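Local coordinates for protein dipeptidase (Streptococcus thermophilus, PDB 3PEB) that is the N-terminal, creatinase/prolidase-like domain of a probable manganese-dependent M24B-family dipeptidase, which as a whole probably hydrolyses dipeptides, at residues F48-R53 with A90-T95; T95-I100 with T117-R122. All coordinates share one frame; numbering follows the deposited sequence. Where two conformers were deposited one is given.

Interaction 1. Residues F48-R53 with A90-T95; sequences FVYENR and AGLAST. With EDO (1,2-ethanediol), chain H; EDO (1,2-ethanediol), chain D; EDO (1,2-ethanediol), chain C.
L92, the first residue to leave helical geometry after helix 84-91, meets the aromatic pair F48 and Y50 of strand 46-50. Its CD1 methyl sits squarely over the F48 ring, 3.8 Å from the centroid and 2° off the ring normal, a CH-pi contact; all six ring carbons lie at nearly the same distance from it. F48 CG is anti to its carbonyl carbon (chi1 -62°), which swings the ring beneath the leucine, and the two side chains cross at about a right angle. L92 also brings its CB to within 3.8 Å of Y50 OH, flanking the hydroxyl with aliphatic carbon. A93 adds little: its CB lies 4.2 Å from R53 NH1, oblique to the guanidinium. S94 supplies the polar grip. Y50 OH donates to S94 O at 2.6 Å, reaching a lone pair in the carbonyl plane, while the carbonyl oxygen lies at the edge of the tyrosine ring, in its plane. A water donates to Y50 OH and accepts from S94 N, so the hydroxyl is tied to both ends of the same residue, which should restrict its rotation. S94 CB lies over one face of the R53 guanidinium, 3.7 Å from NH2. At the edge of the same group, NH1 and NH2 together hold an ethanediol, probably from the crystallisation liquor, through two nearly straight bonds, NH1 to O2 and NH2 to O1. Further back, R53 CD lies over a face of the Y50 ring. Along this connection from helix 84-91 to strand 96-102 the partners change from the buried rings of strand 46-50 to the exposed R53; it is a helix-to-strand connection packed against the mixed sheet of the creatinase/prolidase N-terminal domain.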
loop_
_atom_site.group_PDB
_atom_site.type_symbol
_atom_site.label_atom_id
_atom_site.label_comp_id
_atom_site.label_asym_id
_atom_site.label_seq_id
_atom_site.Cartn_x
_atom_site.Cartn_y
_atom_site.Cartn_z
ATOM N N PHE A 48 0.998 -2.105 1.213
ATOM C CA PHE A 48 0.456 -3.201 0.395
ATOM C C PHE A 48 -0.246 -4.192 1.312
ATOM O O PHE A 48 0.407 -4.919 2.065
ATOM C CB PHE A 48 1.602 -3.870 -0.393
ATOM C CG PHE A 48 2.288 -2.953 -1.341
ATOM C CD1 PHE A 48 1.693 -2.621 -2.543
ATOM C CD2 PHE A 48 3.541 -2.395 -1.034
ATOM C CE1 PHE A 48 2.308 -1.734 -3.440
ATOM C CE2 PHE A 48 4.168 -1.498 -1.922
ATOM C CZ PHE A 48 3.591 -1.171 -3.115
ATOM N N VAL A 49 -1.586 -4.171 1.304
ATOM C CA VAL A 49 -2.375 -5.057 2.106
ATOM C C VAL A 49 -2.894 -6.183 1.216
ATOM O O VAL A 49 -3.889 -6.043 0.511
ATOM C CB VAL A 49 -3.558 -4.348 2.850
ATOM C CG1 VAL A 49 -4.209 -5.349 3.822
ATOM C CG2 VAL A 49 -3.064 -3.090 3.598
ATOM N N TYR A 50 -2.178 -7.292 1.236
ATOM C CA TYR A 50 -2.608 -8.491 0.535
ATOM C C TYR A 50 -3.803 -9.183 1.177
ATOM O O TYR A 50 -3.975 -9.195 2.408
ATOM C CB TYR A 50 -1.468 -9.475 0.417
ATOM C CG TYR A 50 -0.387 -9.080 -0.572
ATOM C CD1 TYR A 50 -0.547 -9.301 -1.941
ATOM C CD2 TYR A 50 0.799 -8.487 -0.138
ATOM C CE1 TYR A 50 0.428 -8.958 -2.841
ATOM C CE2 TYR A 50 1.797 -8.156 -1.022
ATOM C CZ TYR A 50 1.602 -8.367 -2.383
ATOM O OH TYR A 50 2.592 -8.071 -3.271
ATOM N N GLU A 51 -4.607 -9.809 0.325
ATOM C CA GLU A 51 -5.775 -10.545 0.753
ATOM C C GLU A 51 -5.371 -11.770 1.604
ATOM O O GLU A 51 -6.002 -12.043 2.638
ATOM C CB GLU A 51 -6.541 -11.002 -0.473
ATOM C CG GLU A 51 -7.799 -11.800 -0.198
ATOM C CD GLU A 51 -8.340 -12.496 -1.431
ATOM O OE1 GLU A 51 -7.612 -12.688 -2.426
ATOM O OE2 GLU A 51 -9.501 -12.891 -1.390
ATOM N N ASN A 52 -4.333 -12.497 1.163
ATOM C CA ASN A 52 -3.926 -13.744 1.838
ATOM C C ASN A 52 -2.405 -13.865 1.982
ATOM O O ASN A 52 -1.870 -14.946 1.853
ATOM C CB ASN A 52 -4.500 -14.980 1.127
ATOM C CG ASN A 52 -4.439 -16.233 1.975
ATOM O OD1 ASN A 52 -4.825 -16.210 3.147
ATOM N ND2 ASN A 52 -4.016 -17.367 1.382
ATOM N N ARG A 53 -1.733 -12.743 2.262
ATOM C CA ARG A 53 -0.329 -12.717 2.650
ATOM C C ARG A 53 -0.190 -11.598 3.684
ATOM O O ARG A 53 -1.055 -10.735 3.774
ATOM C CB ARG A 53 0.593 -12.334 1.479
ATOM C CG ARG A 53 0.507 -13.155 0.223
ATOM C CD ARG A 53 1.203 -12.479 -0.943
ATOM N NE ARG A 53 1.176 -13.312 -2.144
ATOM C CZ ARG A 53 2.144 -14.137 -2.530
ATOM N NH1 ARG A 53 3.266 -14.241 -1.837
ATOM N NH2 ARG A 53 1.989 -14.845 -3.635
ATOM N N ALA A 90 11.029 -5.355 -7.321
ATOM C CA ALA A 90 12.040 -6.294 -6.864
ATOM C C ALA A 90 11.724 -6.814 -5.455
ATOM O O ALA A 90 12.065 -7.954 -5.117
ATOM C CB ALA A 90 13.445 -5.643 -6.905
ATOM N N GLY A 91 11.053 -6.004 -4.643
ATOM C CA GLY A 91 10.776 -6.389 -3.252
ATOM C C GLY A 91 9.505 -7.200 -3.010
ATOM O O GLY A 91 9.427 -7.945 -2.030
ATOM N N LEU A 92 8.521 -7.077 -3.889
ATOM C CA LEU A 92 7.269 -7.788 -3.704
ATOM C C LEU A 92 7.288 -9.073 -4.526
ATOM O O LEU A 92 7.514 -9.036 -5.724
ATOM C CB LEU A 92 6.095 -6.922 -4.133
ATOM C CG LEU A 92 5.841 -5.616 -3.382
ATOM C CD1 LEU A 92 4.645 -4.898 -4.029
ATOM C CD2 LEU A 92 5.603 -5.859 -1.860
ATOM N N ALA A 93 6.984 -10.198 -3.902
ATOM C CA ALA A 93 6.859 -11.475 -4.631
ATOM C C ALA A 93 5.692 -11.492 -5.600
ATOM O O ALA A 93 5.782 -12.059 -6.711
ATOM C CB ALA A 93 6.713 -12.631 -3.655
ATOM N N SER A 94 4.588 -10.871 -5.209
ATOM C CA SER A 94 3.406 -10.983 -6.007
ATOM C C SER A 94 2.999 -9.618 -6.575
ATOM O O SER A 94 2.589 -8.734 -5.831
ATOM C CB SER A 94 2.284 -11.547 -5.176
ATOM O OG SER A 94 1.113 -11.640 -5.951
ATOM N N THR A 95 3.088 -9.492 -7.894
ATOM C CA THR A 95 2.636 -8.290 -8.582
ATOM C C THR A 95 1.647 -8.586 -9.714
ATOM O O THR A 95 1.243 -7.677 -10.409
ATOM C CB THR A 95 3.830 -7.509 -9.122
ATOM O OG1 THR A 95 4.562 -8.332 -10.036
ATOM C CG2 THR A 95 4.750 -7.052 -7.970
HETATM C C1 EDO H . 7.248 -9.892 -9.571
HETATM O O1 EDO H . 6.133 -10.760 -9.340
HETATM C C2 EDO H . 7.536 -9.133 -8.288
HETATM O O2 EDO H . 8.896 -9.285 -7.843
HETATM C C1 EDO D . 5.609 -16.999 -4.842
HETATM O O1 EDO D . 4.271 -16.525 -4.639
HETATM C C2 EDO D . 6.459 -16.550 -3.659
HETATM O O2 EDO D . 5.597 -15.928 -2.702
HETATM C C1 EDO C . 8.670 -6.815 1.520
HETATM O O1 EDO C . 8.159 -8.036 0.969
HETATM C C2 EDO C . 10.146 -6.958 1.868
HETATM O O2 EDO C . 10.858 -7.203 0.654
HETATM O O HOH W 1 4.392 -9.885 -2.537
#

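Interaction 2. Residues T95-I100 with T117-R122; sequences TDIPII and TVFEGR. With NA (sodium ion), chain M.
Parallel beta pairing joins T95-I100 to T117-R122, the start of strand 96-102 to the chain leaving helix 109-118, within a beta-alpha-beta unit at the sheet's edge. E120 N donates to T95 O, and I97 N to E120 O at 3.2 Å. Beyond them the register shifts by one residue, a beta bulge, and pairing resumes with R122 N to P98 O at 2.9 Å and I100 N to R122 O at 2.8 Å. G121, with no side chain, takes backbone angles of 161°/-179° at the bulge, and its CA approaches I97 O in a CA-H...O contact. Inside, I100 CD1 presses on F119 CB at 3.5 Å, the side chains crossing at about a right angle; I97 runs side by side with F119, its CD1 oblique to the ring. Outside, I99 CG1 sits over one face of the R122 guanidinium, whose chain bends at chi3 (89°); R122 NE forms a salt bridge with E124. One water bonds T95 OG1 and lies 3.0 Å from V118 O; K89 NZ also bonds both oxygens. F119 O binds a sodium ion at 2.3 Å, joined by Q116 O and three waters. The ion probably polarises the F119-E120 peptide, whose N-H donates to T95 O.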
loop_
_atom_site.group_PDB
_atom_site.type_symbol
_atom_site.label_atom_id
_atom_site.label_comp_id
_atom_site.label_asym_id
_atom_site.label_seq_id
_atom_site.Cartn_x
_atom_site.Cartn_y
_atom_site.Cartn_z
ATOM N N THR A 95 3.088 -9.492 -7.894
ATOM C CA THR A 95 2.636 -8.290 -8.582
ATOM C C THR A 95 1.647 -8.586 -9.714
ATOM O O THR A 95 1.243 -7.677 -10.409
ATOM C CB THR A 95 3.830 -7.509 -9.122
ATOM O OG1 THR A 95 4.562 -8.332 -10.036
ATOM C CG2 THR A 95 4.750 -7.052 -7.970
ATOM N N ASP A 96 1.264 -9.848 -9.893
ATOM C CA ASP A 96 0.226 -10.211 -10.854
ATOM C C ASP A 96 -1.042 -10.554 -10.082
ATOM O O ASP A 96 -1.195 -11.658 -9.541
ATOM C CB ASP A 96 0.665 -11.383 -11.729
ATOM C CG ASP A 96 1.776 -11.001 -12.687
ATOM O OD1 ASP A 96 1.540 -11.026 -13.915
ATOM O OD2 ASP A 96 2.881 -10.664 -12.209
ATOM N N ILE A 97 -1.935 -9.575 -9.999
ATOM C CA ILE A 97 -3.147 -9.670 -9.200
ATOM C C ILE A 97 -4.249 -9.155 -10.084
ATOM O O ILE A 97 -4.212 -7.996 -10.474
ATOM C CB ILE A 97 -3.029 -8.814 -7.937
ATOM C CG1 ILE A 97 -1.857 -9.285 -7.072
ATOM C CG2 ILE A 97 -4.313 -8.824 -7.111
ATOM C CD1 ILE A 97 -1.078 -8.169 -6.581
ATOM N N PRO A 98 -5.236 -9.998 -10.410
ATOM C CA PRO A 98 -6.253 -9.568 -11.357
ATOM C C PRO A 98 -7.030 -8.298 -11.012
ATOM O O PRO A 98 -7.292 -7.491 -11.900
ATOM C CB PRO A 98 -7.190 -10.764 -11.425
ATOM C CG PRO A 98 -6.312 -11.929 -11.165
ATOM C CD PRO A 98 -5.308 -11.449 -10.152
ATOM N N ILE A 99 -7.408 -8.128 -9.748
ATOM C CA ILE A 99 -8.121 -6.936 -9.316
ATOM C C ILE A 99 -7.407 -6.315 -8.124
ATOM O O ILE A 99 -7.182 -6.984 -7.095
ATOM C CB ILE A 99 -9.579 -7.245 -8.942
ATOM C CG1 ILE A 99 -10.321 -7.907 -10.112
ATOM C CG2 ILE A 99 -10.271 -5.970 -8.484
ATOM C CD1 ILE A 99 -11.697 -8.423 -9.781
ATOM N N ILE A 100 -7.025 -5.044 -8.268
ATOM C CA ILE A 100 -6.286 -4.338 -7.237
ATOM C C ILE A 100 -7.066 -3.118 -6.803
ATOM O O ILE A 100 -7.503 -2.331 -7.656
ATOM C CB ILE A 100 -4.906 -3.906 -7.749
ATOM C CG1 ILE A 100 -4.097 -5.131 -8.175
ATOM C CG2 ILE A 100 -4.141 -3.080 -6.694
ATOM C CD1 ILE A 100 -2.807 -4.802 -8.888
ATOM N N THR A 117 3.202 0.350 -13.957
ATOM C CA THR A 117 4.404 -0.280 -14.507
ATOM C C THR A 117 4.822 -1.525 -13.680
ATOM O O THR A 117 5.557 -2.371 -14.180
ATOM C CB THR A 117 5.617 0.653 -14.623
ATOM O OG1 THR A 117 6.064 1.037 -13.322
ATOM C CG2 THR A 117 5.307 1.905 -15.492
ATOM N N VAL A 118 4.381 -1.591 -12.429
ATOM C CA VAL A 118 4.726 -2.686 -11.510
ATOM C C VAL A 118 3.672 -3.804 -11.586
ATOM O O VAL A 118 4.001 -4.988 -11.698
ATOM C CB VAL A 118 4.850 -2.144 -10.077
ATOM C CG1 VAL A 118 5.124 -3.274 -9.044
ATOM C CG2 VAL A 118 5.961 -1.079 -9.976
ATOM N N PHE A 119 2.400 -3.423 -11.500
ATOM C CA PHE A 119 1.301 -4.368 -11.345
ATOM C C PHE A 119 0.560 -4.632 -12.614
ATOM O O PHE A 119 0.178 -3.698 -13.316
ATOM C CB PHE A 119 0.316 -3.870 -10.286
ATOM C CG PHE A 119 0.907 -3.824 -8.916
ATOM C CD1 PHE A 119 0.980 -4.975 -8.131
ATOM C CD2 PHE A 119 1.473 -2.662 -8.433
ATOM C CE1 PHE A 119 1.550 -4.932 -6.893
ATOM C CE2 PHE A 119 2.061 -2.614 -7.179
ATOM C CZ PHE A 119 2.111 -3.742 -6.403
ATOM N N GLU A 120 0.377 -5.917 -12.883
ATOM C CA GLU A 120 -0.466 -6.399 -13.955
ATOM C C GLU A 120 -1.822 -6.690 -13.325
ATOM O O GLU A 120 -1.954 -7.627 -12.493
ATOM C CB GLU A 120 0.112 -7.688 -14.555
ATOM C CG GLU A 120 -0.699 -8.277 -15.723
ATOM C CD GLU A 120 -0.514 -7.524 -17.039
ATOM O OE1 GLU A 120 0.270 -6.540 -17.095
ATOM O OE2 GLU A 120 -1.160 -7.936 -18.028
ATOM N N GLY A 121 -2.798 -5.867 -13.676
ATOM C CA GLY A 121 -4.178 -6.086 -13.285
ATOM C C GLY A 121 -5.026 -4.836 -13.394
ATOM O O GLY A 121 -4.542 -3.764 -13.777
ATOM N N ARG A 122 -6.291 -4.997 -13.033
ATOM C CA ARG A 122 -7.308 -3.977 -13.130
ATOM C C ARG A 122 -7.453 -3.286 -11.789
ATOM O O ARG A 122 -7.568 -3.951 -10.746
ATOM C CB ARG A 122 -8.651 -4.630 -13.490
ATOM C CG ARG A 122 -9.767 -3.623 -13.619
ATOM C CD ARG A 122 -11.020 -4.227 -14.204
ATOM N NE ARG A 122 -11.893 -4.777 -13.167
ATOM C CZ ARG A 122 -12.185 -6.064 -13.009
ATOM N NH1 ARG A 122 -11.676 -6.995 -13.814
ATOM N NH2 ARG A 122 -13.011 -6.427 -12.034
HETATM NA NA NA M . -0.104 -2.728 -15.403
HETATM O O HOH W 2 3.452 -7.788 -12.740
HETATM O O HOH W 3 1.832 -4.202 -16.160
HETATM O O HOH W 4 -2.222 -2.097 -14.408
HETATM O O HOH W 5 -0.101 -1.673 -17.497
#

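Interactions 1 and 2 follow one another along the chain and share T95, where the connection from helix 84-91 becomes strand 96-102. Both reach the same sheet, one at strand 46-50 and the other at its edge strand 122-125, and they meet in the interior: F119 CZ lies 3.6 Å from F48 CE1 and 3.7 Å from L92 CD1. F119 thus joins the two contacts through apolar packing. Each contact is partly buried, with apolar side chains inside and charged ones outside. Interaction 1 relies on side chains, with a single direct hydrogen bond between its segments; interaction 2, burying nearly twice the surface, is held by four backbone bonds and borders a sodium site.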